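Local structure of cellulosomal scaffoldin (Acetivibrio cellulolyticus, 4WI0) at residues A62-R67 against M89-M94; I8-V13 against I21-F26; M94-T99 against I109-K114. The protein serves as a cellulosome scaffoldin, here its C-terminal X-module and dockerin, which bind a type II cohesin; the whole protein is probably also a cellulose-cleaving endoglucanase. The protein carries 1 engineered substitution. One frame throughout, in Å; residues are numbered along the deposited sequence.

Interaction 1. Residues A62-R67 against M89-M94. With CA (calcium ion), chain C.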
ATOM      1  N   ALA B  62     -14.767  -7.723   9.374  1.00 18.31           N
ATOM      2  CA  ALA B  62     -14.637  -6.276   9.492  1.00 18.90           C
ATOM      3  C   ALA B  62     -13.575  -5.786   8.514  1.00 18.69           C
ATOM      4  O   ALA B  62     -12.491  -6.369   8.420  1.00 18.18           O
ATOM      5  CB  ALA B  62     -14.275  -5.886  10.916  1.00 19.76           C
ATOM      6  N   ASN B  63     -13.910  -4.725   7.784  1.00 18.68           N
ATOM      7  CA  ASN B  63     -13.029  -4.117   6.779  1.00 18.58           C
ATOM      8  C   ASN B  63     -12.712  -4.956   5.529  1.00 17.39           C
ATOM      9  O   ASN B  63     -11.779  -4.621   4.792  1.00 18.05           O
ATOM     10  CB  ASN B  63     -11.738  -3.590   7.435  1.00 19.01           C
ATOM     11  CG  ASN B  63     -11.997  -2.443   8.397  1.00 20.02           C
ATOM     12  OD1 ASN B  63     -13.007  -1.752   8.313  1.00 20.10           O
ATOM     13  ND2 ASN B  63     -11.063  -2.229   9.316  1.00 21.16           N
ATOM     14  N   TYR B  64     -13.500  -6.010   5.284  1.00 16.53           N
ATOM     15  CA  TYR B  64     -13.434  -6.815   4.060  1.00 15.35           C
ATOM     16  C   TYR B  64     -14.759  -6.749   3.321  1.00 15.50           C
ATOM     17  O   TYR B  64     -15.820  -6.652   3.943  1.00 16.35           O
ATOM     18  CB  TYR B  64     -13.151  -8.284   4.370  1.00 15.16           C
ATOM     19  CG  TYR B  64     -11.720  -8.560   4.713  1.00 14.80           C
ATOM     20  CD1 TYR B  64     -11.237  -8.290   5.976  1.00 15.26           C
ATOM     21  CD2 TYR B  64     -10.842  -9.082   3.763  1.00 14.55           C
ATOM     22  CE1 TYR B  64      -9.904  -8.523   6.299  1.00 15.39           C
ATOM     23  CE2 TYR B  64      -9.511  -9.325   4.076  1.00 15.08           C
ATOM     24  CZ  TYR B  64      -9.046  -9.037   5.347  1.00 15.43           C
ATOM     25  OH  TYR B  64      -7.719  -9.284   5.672  1.00 15.97           O
ATOM     26  N   LEU B  65     -14.694  -6.841   1.997  1.00 15.09           N
ATOM     27  CA  LEU B  65     -15.888  -6.856   1.159  1.00 15.74           C
ATOM     28  C   LEU B  65     -16.606  -8.209   1.304  1.00 15.80           C
ATOM     29  O   LEU B  65     -16.039  -9.270   1.036  1.00 15.20           O
ATOM     30  CB  LEU B  65     -15.509  -6.607  -0.296  1.00 15.83           C
ATOM     31  CG  LEU B  65     -16.645  -6.415  -1.283  1.00 16.49           C
ATOM     32  CD1 LEU B  65     -17.347  -5.089  -1.037  1.00 17.27           C
ATOM     33  CD2 LEU B  65     -16.091  -6.488  -2.691  1.00 16.80           C
ATOM     34  N   THR B  66     -17.848  -8.153   1.755  1.00 16.27           N
ATOM     35  CA  THR B  66     -18.646  -9.347   1.982  1.00 16.78           C
ATOM     36  C   THR B  66     -18.768 -10.171   0.697  1.00 17.03           C
ATOM     37  O   THR B  66     -18.943  -9.622  -0.390  1.00 17.33           O
ATOM     38  CB  THR B  66     -20.024  -8.959   2.580  1.00 17.43           C
ATOM     39  OG1 THR B  66     -19.821  -8.464   3.911  1.00 17.29           O
ATOM     40  CG2 THR B  66     -20.987 -10.164   2.626  1.00 17.89           C
ATOM     41  N   ARG B  67     -18.630 -11.488   0.830  1.00 17.47           N
ATOM     42  CA  ARG B  67     -18.723 -12.408  -0.294  1.00 18.33           C
ATOM     43  C   ARG B  67     -19.911 -13.346  -0.131  1.00 18.75           C
ATOM     44  O   ARG B  67     -20.204 -13.811   0.972  1.00 17.56           O
ATOM     45  CB  ARG B  67     -17.429 -13.227  -0.420  1.00 19.26           C
ATOM     46  CG  ARG B  67     -17.404 -14.177  -1.612  1.00 19.97           C
ATOM     47  CD  ARG B  67     -15.996 -14.645  -1.939  1.00 21.79           C
ATOM     48  NE  ARG B  67     -15.943 -15.369  -3.209  1.00 23.34           N
ATOM     49  CZ  ARG B  67     -14.831 -15.630  -3.901  1.00 24.37           C
ATOM     50  NH1 ARG B  67     -13.637 -15.224  -3.476  1.00 24.74           N
ATOM     51  NH2 ARG B  67     -14.919 -16.296  -5.048  1.00 26.35           N
ATOM     52  N   MET B  89     -10.724 -13.378   0.065  1.00 17.90           N
ATOM     53  CA  MET B  89     -11.530 -12.242   0.529  1.00 17.48           C
ATOM     54  C   MET B  89     -10.765 -10.928   0.309  1.00 17.89           C
ATOM     55  O   MET B  89      -9.554 -10.849   0.584  1.00 17.24           O
ATOM     56  CB  MET B  89     -11.878 -12.399   2.007  1.00 17.20           C
ATOM     57  CG  MET B  89     -12.869 -13.520   2.298  1.00 17.68           C
ATOM     58  SD  MET B  89     -14.520 -13.160   1.656  1.00 18.14           S
ATOM     59  CE  MET B  89     -14.993 -11.875   2.804  1.00 17.53           C
ATOM     60  N   TRP B  90     -11.468  -9.903  -0.183  1.00 16.84           N
ATOM     61  CA  TRP B  90     -10.815  -8.626  -0.544  1.00 17.02           C
ATOM     62  C   TRP B  90     -10.903  -7.589   0.575  1.00 16.72           C
ATOM     63  O   TRP B  90     -11.999  -7.119   0.929  1.00 16.93           O
ATOM     64  CB  TRP B  90     -11.418  -8.038  -1.824  1.00 17.09           C
ATOM     65  CG  TRP B  90     -11.433  -8.985  -2.998  1.00 17.25           C
ATOM     66  CD1 TRP B  90     -10.697 -10.126  -3.148  1.00 17.40           C
ATOM     67  CD2 TRP B  90     -12.207  -8.847  -4.194  1.00 17.56           C
ATOM     68  NE1 TRP B  90     -10.974 -10.708  -4.358  1.00 18.18           N
ATOM     69  CE2 TRP B  90     -11.899  -9.944  -5.020  1.00 17.56           C
ATOM     70  CE3 TRP B  90     -13.137  -7.901  -4.644  1.00 17.48           C
ATOM     71  CZ2 TRP B  90     -12.483 -10.125  -6.273  1.00 18.16           C
ATOM     72  CZ3 TRP B  90     -13.719  -8.080  -5.890  1.00 17.97           C
ATOM     73  CH2 TRP B  90     -13.390  -9.182  -6.689  1.00 18.30           C
ATOM     74  N   ALA B  91      -9.750  -7.242   1.142  1.00 16.38           N
ATOM     75  CA  ALA B  91      -9.673  -6.211   2.167  1.00 16.76           C
ATOM     76  C   ALA B  91      -9.927  -4.828   1.569  1.00 16.45           C
ATOM     77  O   ALA B  91      -9.642  -4.586   0.401  1.00 16.25           O
ATOM     78  CB  ALA B  91      -8.302  -6.225   2.827  1.00 16.76           C
ATOM     79  N   GLY B  92     -10.449  -3.923   2.383  1.00 17.21           N
ATOM     80  CA  GLY B  92     -10.564  -2.519   1.988  1.00 17.16           C
ATOM     81  C   GLY B  92     -11.957  -1.966   1.747  1.00 17.52           C
ATOM     82  O   GLY B  92     -12.064  -0.877   1.207  1.00 17.09           O
ATOM     83  N   ASP B  93     -13.013  -2.702   2.101  1.00 17.68           N
ATOM     84  CA  ASP B  93     -14.323  -2.074   2.335  1.00 18.72           C
ATOM     85  C   ASP B  93     -14.393  -1.716   3.818  1.00 19.25           C
ATOM     86  O   ASP B  93     -14.769  -2.540   4.660  1.00 19.24           O
ATOM     87  CB  ASP B  93     -15.499  -2.969   1.932  1.00 18.79           C
ATOM     88  CG  ASP B  93     -16.841  -2.273   2.119  1.00 20.22           C
ATOM     89  OD1 ASP B  93     -16.837  -1.029   2.169  1.00 20.49           O
ATOM     90  OD2 ASP B  93     -17.896  -2.950   2.229  1.00 20.56           O
ATOM     91  N   MET B  94     -14.033  -0.471   4.119  1.00 19.97           N
ATOM     92  CA  MET B  94     -13.742  -0.026   5.474  1.00 21.20           C
ATOM     93  C   MET B  94     -14.995   0.426   6.220  1.00 23.12           C
ATOM     94  O   MET B  94     -15.916   0.980   5.622  1.00 22.72           O
ATOM     95  CB  MET B  94     -12.755   1.147   5.428  1.00 21.60           C
ATOM     96  CG  MET B  94     -11.499   0.893   4.611  1.00 20.90           C
ATOM     97  SD  MET B  94     -10.549  -0.523   5.192  1.00 21.36           S
ATOM     98  CE  MET B  94      -9.965   0.123   6.750  1.00 21.68           C
TER
HETATM   99 CA    CA C 201     -16.438   1.021   1.127  1.00 19.58          CA
HETATM  100  O   HOH W   1     -19.068  -5.619   2.244  1.00 19.89           O
HETATM  101  O   HOH W   2     -17.246   1.718   3.329  1.00 22.57           O
HETATM  102  O   HOH W   3     -16.757   3.325   0.596  1.00 22.89           O

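Interaction 2. Residues I8-V13 against I21-F26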
ATOM      1  N   ILE B   8     -10.322 -19.985   4.010  1.00 17.98           N
ATOM      2  CA  ILE B   8     -10.436 -18.589   3.590  1.00 17.52           C
ATOM      3  C   ILE B   8      -9.046 -17.952   3.749  1.00 18.45           C
ATOM      4  O   ILE B   8      -8.393 -18.166   4.768  1.00 18.85           O
ATOM      5  CB  ILE B   8     -11.437 -17.790   4.477  1.00 17.22           C
ATOM      6  CG1 ILE B   8     -12.778 -18.525   4.677  1.00 17.15           C
ATOM      7  CG2 ILE B   8     -11.651 -16.388   3.922  1.00 16.53           C
ATOM      8  CD1 ILE B   8     -13.655 -18.647   3.452  1.00 16.64           C
ATOM      9  N   ASN B   9      -8.604 -17.189   2.744  1.00 18.39           N
ATOM     10  CA  ASN B   9      -7.367 -16.400   2.801  1.00 18.73           C
ATOM     11  C   ASN B   9      -7.659 -14.961   2.352  1.00 18.60           C
ATOM     12  O   ASN B   9      -8.455 -14.755   1.444  1.00 17.43           O
ATOM     13  CB  ASN B   9      -6.327 -16.954   1.814  1.00 19.33           C
ATOM     14  CG  ASN B   9      -5.475 -18.096   2.359  1.00 20.17           C
ATOM     15  OD1 ASN B   9      -4.511 -18.475   1.699  1.00 21.77           O
ATOM     16  ND2 ASN B   9      -5.816 -18.666   3.514  1.00 20.42           N
ATOM     17  N   PRO B  10      -6.990 -13.963   2.955  1.00 19.06           N
ATOM     18  CA  PRO B  10      -7.122 -12.604   2.399  1.00 19.00           C
ATOM     19  C   PRO B  10      -6.363 -12.498   1.080  1.00 19.36           C
ATOM     20  O   PRO B  10      -5.358 -13.204   0.901  1.00 20.00           O
ATOM     21  CB  PRO B  10      -6.476 -11.726   3.471  1.00 18.98           C
ATOM     22  CG  PRO B  10      -5.493 -12.621   4.139  1.00 19.69           C
ATOM     23  CD  PRO B  10      -6.083 -14.000   4.116  1.00 19.44           C
ATOM     24  N   ASP B  11      -6.830 -11.649   0.160  1.00 18.29           N
ATOM     25  CA  ASP B  11      -6.148 -11.470  -1.124  1.00 19.27           C
ATOM     26  C   ASP B  11      -4.992 -10.451  -1.042  1.00 20.28           C
ATOM     27  O   ASP B  11      -5.053  -9.357  -1.615  1.00 19.69           O
ATOM     28  CB  ASP B  11      -7.145 -11.085  -2.234  1.00 19.47           C
ATOM     29  CG  ASP B  11      -6.505 -11.064  -3.607  1.00 19.92           C
ATOM     30  OD1 ASP B  11      -5.414 -11.646  -3.777  1.00 20.30           O
ATOM     31  OD2 ASP B  11      -7.081 -10.459  -4.526  1.00 20.35           O
ATOM     32  N   PHE B  12      -3.940 -10.832  -0.322  1.00 20.35           N
ATOM     33  CA  PHE B  12      -2.670 -10.099  -0.311  1.00 21.81           C
ATOM     34  C   PHE B  12      -1.586 -10.983   0.309  1.00 23.68           C
ATOM     35  O   PHE B  12      -1.884 -11.930   1.054  1.00 21.89           O
ATOM     36  CB  PHE B  12      -2.764  -8.734   0.416  1.00 21.06           C
ATOM     37  CG  PHE B  12      -3.244  -8.812   1.852  1.00 20.88           C
ATOM     38  CD1 PHE B  12      -2.395  -9.234   2.875  1.00 21.76           C
ATOM     39  CD2 PHE B  12      -4.526  -8.414   2.187  1.00 20.76           C
ATOM     40  CE1 PHE B  12      -2.836  -9.292   4.183  1.00 21.68           C
ATOM     41  CE2 PHE B  12      -4.968  -8.464   3.497  1.00 20.99           C
ATOM     42  CZ  PHE B  12      -4.128  -8.906   4.496  1.00 21.02           C
ATOM     43  N   VAL B  13      -0.336 -10.674  -0.013  1.00 25.81           N
ATOM     44  CA  VAL B  13       0.796 -11.496   0.420  1.00 29.04           C
ATOM     45  C   VAL B  13       1.061 -11.322   1.920  1.00 29.22           C
ATOM     46  O   VAL B  13       1.000 -10.209   2.436  1.00 29.01           O
ATOM     47  CB  VAL B  13       2.070 -11.210  -0.421  1.00 32.73           C
ATOM     48  CG1 VAL B  13       1.791 -11.438  -1.904  1.00 32.62           C
ATOM     49  CG2 VAL B  13       2.597  -9.799  -0.195  1.00 33.29           C
ATOM     50  N   ILE B  21      -2.652 -13.984  12.056  1.00 35.25           N
ATOM     51  CA  ILE B  21      -3.595 -12.925  12.457  1.00 36.42           C
ATOM     52  C   ILE B  21      -4.596 -12.629  11.332  1.00 32.08           C
ATOM     53  O   ILE B  21      -5.797 -12.566  11.585  1.00 35.52           O
ATOM     54  CB  ILE B  21      -2.910 -11.613  12.965  1.00 39.19           C
ATOM     55  CG1 ILE B  21      -3.877 -10.422  12.881  1.00 38.25           C
ATOM     56  CG2 ILE B  21      -1.648 -11.267  12.190  1.00 40.91           C
ATOM     57  CD1 ILE B  21      -3.401  -9.169  13.587  1.00 40.55           C
ATOM     58  N   VAL B  22      -4.116 -12.460  10.103  1.00 28.89           N
ATOM     59  CA  VAL B  22      -5.005 -12.071   8.985  1.00 26.91           C
ATOM     60  C   VAL B  22      -5.866 -13.202   8.411  1.00 26.05           C
ATOM     61  O   VAL B  22      -6.891 -12.926   7.779  1.00 24.24           O
ATOM     62  CB  VAL B  22      -4.242 -11.399   7.820  1.00 26.50           C
ATOM     63  CG1 VAL B  22      -3.491 -10.174   8.315  1.00 27.15           C
ATOM     64  CG2 VAL B  22      -3.299 -12.372   7.128  1.00 26.72           C
ATOM     65  N   LYS B  23      -5.457 -14.456   8.612  1.00 25.85           N
ATOM     66  CA  LYS B  23      -6.251 -15.605   8.145  1.00 25.43           C
ATOM     67  C   LYS B  23      -7.385 -15.989   9.095  1.00 25.13           C
ATOM     68  O   LYS B  23      -8.358 -16.617   8.679  1.00 25.82           O
ATOM     69  CB  LYS B  23      -5.370 -16.820   7.896  1.00 26.29           C
ATOM     70  CG  LYS B  23      -4.578 -16.745   6.610  1.00 26.38           C
ATOM     71  CD  LYS B  23      -3.768 -18.013   6.428  1.00 27.87           C
ATOM     72  CE  LYS B  23      -2.821 -17.914   5.248  1.00 28.18           C
ATOM     73  NZ  LYS B  23      -1.930 -19.102   5.212  1.00 29.68           N
ATOM     74  N   ALA B  24      -7.251 -15.609  10.358  1.00 24.92           N
ATOM     75  CA  ALA B  24      -8.259 -15.876  11.367  1.00 24.65           C
ATOM     76  C   ALA B  24      -9.358 -14.827  11.326  1.00 23.78           C
ATOM     77  O   ALA B  24      -9.147 -13.713  10.841  1.00 24.25           O
ATOM     78  CB  ALA B  24      -7.621 -15.896  12.746  1.00 25.88           C
ATOM     79  N   GLY B  25     -10.527 -15.200  11.836  1.00 23.11           N
ATOM     80  CA  GLY B  25     -11.594 -14.250  12.104  1.00 22.99           C
ATOM     81  C   GLY B  25     -12.615 -14.033  11.005  1.00 21.82           C
ATOM     82  O   GLY B  25     -13.488 -13.190  11.160  1.00 23.65           O
ATOM     83  N   PHE B  26     -12.521 -14.771   9.900  1.00 20.71           N
ATOM     84  CA  PHE B  26     -13.564 -14.725   8.873  1.00 19.40           C
ATOM     85  C   PHE B  26     -14.753 -15.570   9.339  1.00 20.21           C
ATOM     86  O   PHE B  26     -14.581 -16.724   9.745  1.00 19.59           O
ATOM     87  CB  PHE B  26     -13.052 -15.253   7.532  1.00 18.98           C
ATOM     88  CG  PHE B  26     -12.013 -14.378   6.879  1.00 18.07           C
ATOM     89  CD1 PHE B  26     -12.387 -13.304   6.083  1.00 17.86           C
ATOM     90  CD2 PHE B  26     -10.661 -14.644   7.045  1.00 18.60           C
ATOM     91  CE1 PHE B  26     -11.432 -12.499   5.482  1.00 17.37           C
ATOM     92  CE2 PHE B  26      -9.697 -13.841   6.449  1.00 18.42           C
ATOM     93  CZ  PHE B  26     -10.083 -12.769   5.667  1.00 17.79           C
TER
HETATM   94  O   HOH W   4      -1.990 -19.839   1.908  1.00 38.94           O

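Interaction 3. Residues M94-T99 against I109-K114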
ATOM      1  N   MET B  94     -14.033  -0.471   4.119  1.00 19.97           N
ATOM      2  CA  MET B  94     -13.742  -0.026   5.474  1.00 21.20           C
ATOM      3  C   MET B  94     -14.995   0.426   6.220  1.00 23.12           C
ATOM      4  O   MET B  94     -15.916   0.980   5.622  1.00 22.72           O
ATOM      5  CB  MET B  94     -12.755   1.147   5.428  1.00 21.60           C
ATOM      6  CG  MET B  94     -11.499   0.893   4.611  1.00 20.90           C
ATOM      7  SD  MET B  94     -10.549  -0.523   5.192  1.00 21.36           S
ATOM      8  CE  MET B  94      -9.965   0.123   6.750  1.00 21.68           C
ATOM      9  N   ALA B  95     -15.005   0.202   7.534  1.00 25.12           N
ATOM     10  CA  ALA B  95     -16.043   0.749   8.406  1.00 27.51           C
ATOM     11  C   ALA B  95     -15.876   2.264   8.550  1.00 30.09           C
ATOM     12  O   ALA B  95     -14.942   2.742   9.200  1.00 30.22           O
ATOM     13  CB  ALA B  95     -16.017   0.072   9.768  1.00 27.49           C
ATOM     14  N   ILE B  96     -16.788   3.004   7.919  1.00 33.23           N
ATOM     15  CA  ILE B  96     -16.783   4.465   7.922  1.00 36.20           C
ATOM     16  C   ILE B  96     -18.146   4.908   8.433  1.00 40.67           C
ATOM     17  O   ILE B  96     -19.178   4.536   7.866  1.00 42.25           O
ATOM     18  CB  ILE B  96     -16.554   5.042   6.508  1.00 35.64           C
ATOM     19  CG1 ILE B  96     -15.260   4.486   5.900  1.00 33.51           C
ATOM     20  CG2 ILE B  96     -16.492   6.567   6.557  1.00 36.96           C
ATOM     21  CD1 ILE B  96     -15.127   4.729   4.411  1.00 33.49           C
ATOM     22  N   GLY B  97     -18.149   5.694   9.505  1.00 44.47           N
ATOM     23  CA  GLY B  97     -19.387   6.037  10.202  1.00 47.72           C
ATOM     24  C   GLY B  97     -20.003   4.823  10.875  1.00 48.22           C
ATOM     25  O   GLY B  97     -21.223   4.745  11.023  1.00 50.19           O
ATOM     26  N   GLY B  98     -19.155   3.871  11.272  1.00 48.59           N
ATOM     27  CA  GLY B  98     -19.600   2.628  11.911  1.00 48.55           C
ATOM     28  C   GLY B  98     -20.334   1.656  10.997  1.00 46.67           C
ATOM     29  O   GLY B  98     -21.129   0.836  11.470  1.00 48.46           O
ATOM     30  N   THR B  99     -20.071   1.743   9.691  1.00 42.01           N
ATOM     31  CA  THR B  99     -20.741   0.903   8.696  1.00 36.76           C
ATOM     32  C   THR B  99     -19.953   0.782   7.390  1.00 31.43           C
ATOM     33  O   THR B  99     -19.376   1.761   6.905  1.00 30.09           O
ATOM     34  CB  THR B  99     -22.132   1.458   8.351  1.00 38.39           C
ATOM     35  OG1 THR B  99     -22.871   1.667   9.557  1.00 44.48           O
ATOM     36  CG2 THR B  99     -22.903   0.493   7.447  1.00 37.18           C
ATOM     37  N   ILE B 109      -9.994   4.286   0.586  1.00 20.68           N
ATOM     38  CA  ILE B 109      -8.603   4.750   0.519  1.00 21.04           C
ATOM     39  C   ILE B 109      -8.388   5.948   1.435  1.00 21.03           C
ATOM     40  O   ILE B 109      -7.410   5.991   2.176  1.00 20.56           O
ATOM     41  CB  ILE B 109      -8.171   5.116  -0.923  1.00 22.18           C
ATOM     42  CG1 ILE B 109      -8.124   3.842  -1.780  1.00 22.91           C
ATOM     43  CG2 ILE B 109      -6.812   5.826  -0.911  1.00 22.57           C
ATOM     44  CD1 ILE B 109      -7.495   3.997  -3.150  1.00 23.81           C
ATOM     45  N   LEU B 110      -9.294   6.924   1.385  1.00 21.25           N
ATOM     46  CA  LEU B 110      -9.151   8.116   2.223  1.00 21.90           C
ATOM     47  C   LEU B 110      -9.204   7.782   3.711  1.00 22.02           C
ATOM     48  O   LEU B 110      -8.531   8.426   4.518  1.00 21.41           O
ATOM     49  CB  LEU B 110     -10.190   9.179   1.864  1.00 22.91           C
ATOM     50  CG  LEU B 110     -10.003   9.776   0.472  1.00 23.29           C
ATOM     51  CD1 LEU B 110     -11.204  10.628   0.089  1.00 24.92           C
ATOM     52  CD2 LEU B 110      -8.715  10.589   0.397  1.00 23.53           C
ATOM     53  N   GLU B 111      -9.975   6.759   4.066  1.00 21.67           N
ATOM     54  CA  GLU B 111     -10.077   6.339   5.452  1.00 22.48           C
ATOM     55  C   GLU B 111      -8.718   5.859   5.985  1.00 22.14           C
ATOM     56  O   GLU B 111      -8.339   6.192   7.106  1.00 21.82           O
ATOM     57  CB  GLU B 111     -11.139   5.240   5.594  1.00 23.34           C
ATOM     58  CG  GLU B 111     -11.522   4.895   7.028  1.00 24.96           C
ATOM     59  CD  GLU B 111     -12.118   6.060   7.800  1.00 26.35           C
ATOM     60  OE1 GLU B 111     -12.654   7.013   7.189  1.00 28.20           O
ATOM     61  OE2 GLU B 111     -12.053   6.021   9.041  1.00 28.19           O
ATOM     62  N   ILE B 112      -8.001   5.083   5.176  1.00 21.31           N
ATOM     63  CA  ILE B 112      -6.661   4.603   5.530  1.00 21.77           C
ATOM     64  C   ILE B 112      -5.664   5.773   5.608  1.00 22.57           C
ATOM     65  O   ILE B 112      -4.821   5.832   6.506  1.00 22.28           O
ATOM     66  CB  ILE B 112      -6.170   3.535   4.523  1.00 21.21           C
ATOM     67  CG1 ILE B 112      -7.037   2.274   4.636  1.00 21.14           C
ATOM     68  CG2 ILE B 112      -4.708   3.180   4.768  1.00 21.22           C
ATOM     69  CD1 ILE B 112      -6.995   1.382   3.418  1.00 21.11           C
ATOM     70  N   CYS B 113      -5.788   6.709   4.671  1.00 22.38           N
ATOM     71  CA  CYS B 113      -4.872   7.830   4.575  1.00 23.18           C
ATOM     72  C   CYS B 113      -4.942   8.800   5.758  1.00 23.87           C
ATOM     73  O   CYS B 113      -4.038   9.604   5.942  1.00 23.52           O
ATOM     74  CB  CYS B 113      -5.086   8.565   3.250  1.00 23.55           C
ATOM     75  SG  CYS B 113      -4.439   7.641   1.836  1.00 24.09           S
ATOM     76  N   LYS B 114      -6.010   8.726   6.553  1.00 24.78           N
ATOM     77  CA  LYS B 114      -6.091   9.483   7.801  1.00 25.75           C
ATOM     78  C   LYS B 114      -4.920   9.194   8.757  1.00 25.49           C
ATOM     79  O   LYS B 114      -4.553  10.052   9.552  1.00 25.99           O
ATOM     80  CB  LYS B 114      -7.419   9.214   8.507  1.00 26.74           C
ATOM     81  CG  LYS B 114      -8.612   9.851   7.809  1.00 27.59           C
ATOM     82  CD  LYS B 114      -9.937   9.488   8.463  1.00 28.96           C
ATOM     83  CE  LYS B 114     -11.094  10.044   7.638  1.00 30.04           C
ATOM     84  NZ  LYS B 114     -12.421   9.802   8.259  1.00 31.30           N
TER

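Interaction 1. Residues A62-R67 against M89-M94
Y64 and A91 form a single beta bridge between two loops running roughly opposite ways, one between strands 53-60 and 67-74, the other following strand 78-89. On either side of the bridge, G92 N donates to N63 O (2.8 Å) and L65 N to W90 O (2.9 Å). The Y64 ring spreads over A91: A91 CB makes a CH-pi contact 4.0 Å from the ring centroid, over the face, with M89 O at the edge. M89 is bent at chi2 and chi3, which carries its CE to 3.3 Å from L65 O and its SD to 3.6 Å from R67 CB. At the other end the amide of N63 packs against M94, its ND2 3.6 Å from M94 CE, and its OD1 accepts from A95 N. D93, with CG anti to the backbone N (chi1 -177°), turns its carboxylate to the calcium ion. OD1 binds the metal at 2.3 Å, with D101, A103, D108 and two waters, one also donating to M94 O; OD2 accepts from G102 N and from a water that T66 N holds. With metal, amide and water sharing its charge, D93 probably stays ionised, tying the calcium site to the 62-67 loop.

Interaction 2. Residues I8-V13 against I21-F26
The amide of N9 lies alongside the aliphatic chain of K23, the two running out together, yet gives its hydrogen bond to its own neighbour. N9 ND2 donates to I8 O (2.9 Å) from above the carbonyl plane, at a C=O...N angle of only 98°, well off the lone-pair directions. That bond holds ND2 3.5 Å from K23 CE. Beyond it, one water donates to N9 OD1 and weakly accepts from K23 NZ. Deeper in, the branch CG2 of I8 drops onto one face of the F26 ring, a CH-pi contact 3.7 Å from the centroid and 16° off the normal. K23 O meets that ring in plane at its edge, Y64 packs edge-to-face with it and K61 adds a cation-pi contact. This is where strand 2-10 leaves the beta-sandwich of the X-module and turns toward the dockerin, passing an inverse gamma turn centred on D11. Here P10 CG touches V22 CG2 at 3.7 Å, the proline and valine crossing at about a right angle. F12, with CG wedged between backbone N and carbonyl carbon (chi1 57°), folds its ring back over P10 CG, and V22 CG1 comes up to its edge, 4.1 Å from CZ. The same F12 side chain also touches N132, a ligand of the second calcium in the dockerin.

Interaction 3. Residues M94-T99 against I109-K114
The E111 carboxylate, the flat group here, has I96 over one face and K114 beside its OE1 edge. I96 brings two branches to that face, with CG1 and CG2 each 3.9 Å from E111 OE1. K114 NZ forms a salt bridge to E111 OE1 on the syn side at 3.0 Å, displaced 30° from the carboxylate plane and toward the face away from I96. This is the first calcium-binding loop-helix motif of the dockerin, a variant of the EF-hand. Its ligands D93, D101, A103 and D108 span 16 positions, whereas those of the second site, from D130 to D141, span 12. The 94-99 loop belongs to this longer first loop, and helix 106-113 is the helix that follows it. E111 leaves the helix with CG anti to the backbone N (chi1 -169°), which sends CG toward I96, and the bend at chi2 turns the carboxylate past it. I96 thus packs on both the stem (CG1 to E111 CG, 3.9 Å) and the carboxylate, whose charge is met by K114, three residues further on. Deeper down, the bent M94 chain reaches I112, CE to CG1 4.2 Å, and I112 carries the packing on to L131 and V145. On the other side of the helix, I109 and C113 pack against the partner protein chain. M94 N is held by D108 OD1, itself a calcium ligand. At the tip, the loop closes on itself: I96 N donates to T99 O at 3.0 Å.

Along the chain the contacts come in series: interaction 2, then interaction 1, then interaction 3. Their centres advance from the X-module into the dockerin, with interactions 2 and 1 about 11 Å apart and interactions 1 and 3 about 12 Å, while interactions 2 and 3 lie about 19 Å apart and do not touch. M89, at the end of strand 78-89, joins the first two by backbone bonds to N9 and D11 and by packing on I8 and F26. M94 is shared by the last two, with a side-chain bond from N63 adding to the link. Interaction 1 therefore sits in the middle, where sandwich loops meet the first calcium site, consistent with the X-module and dockerin packing as one unit.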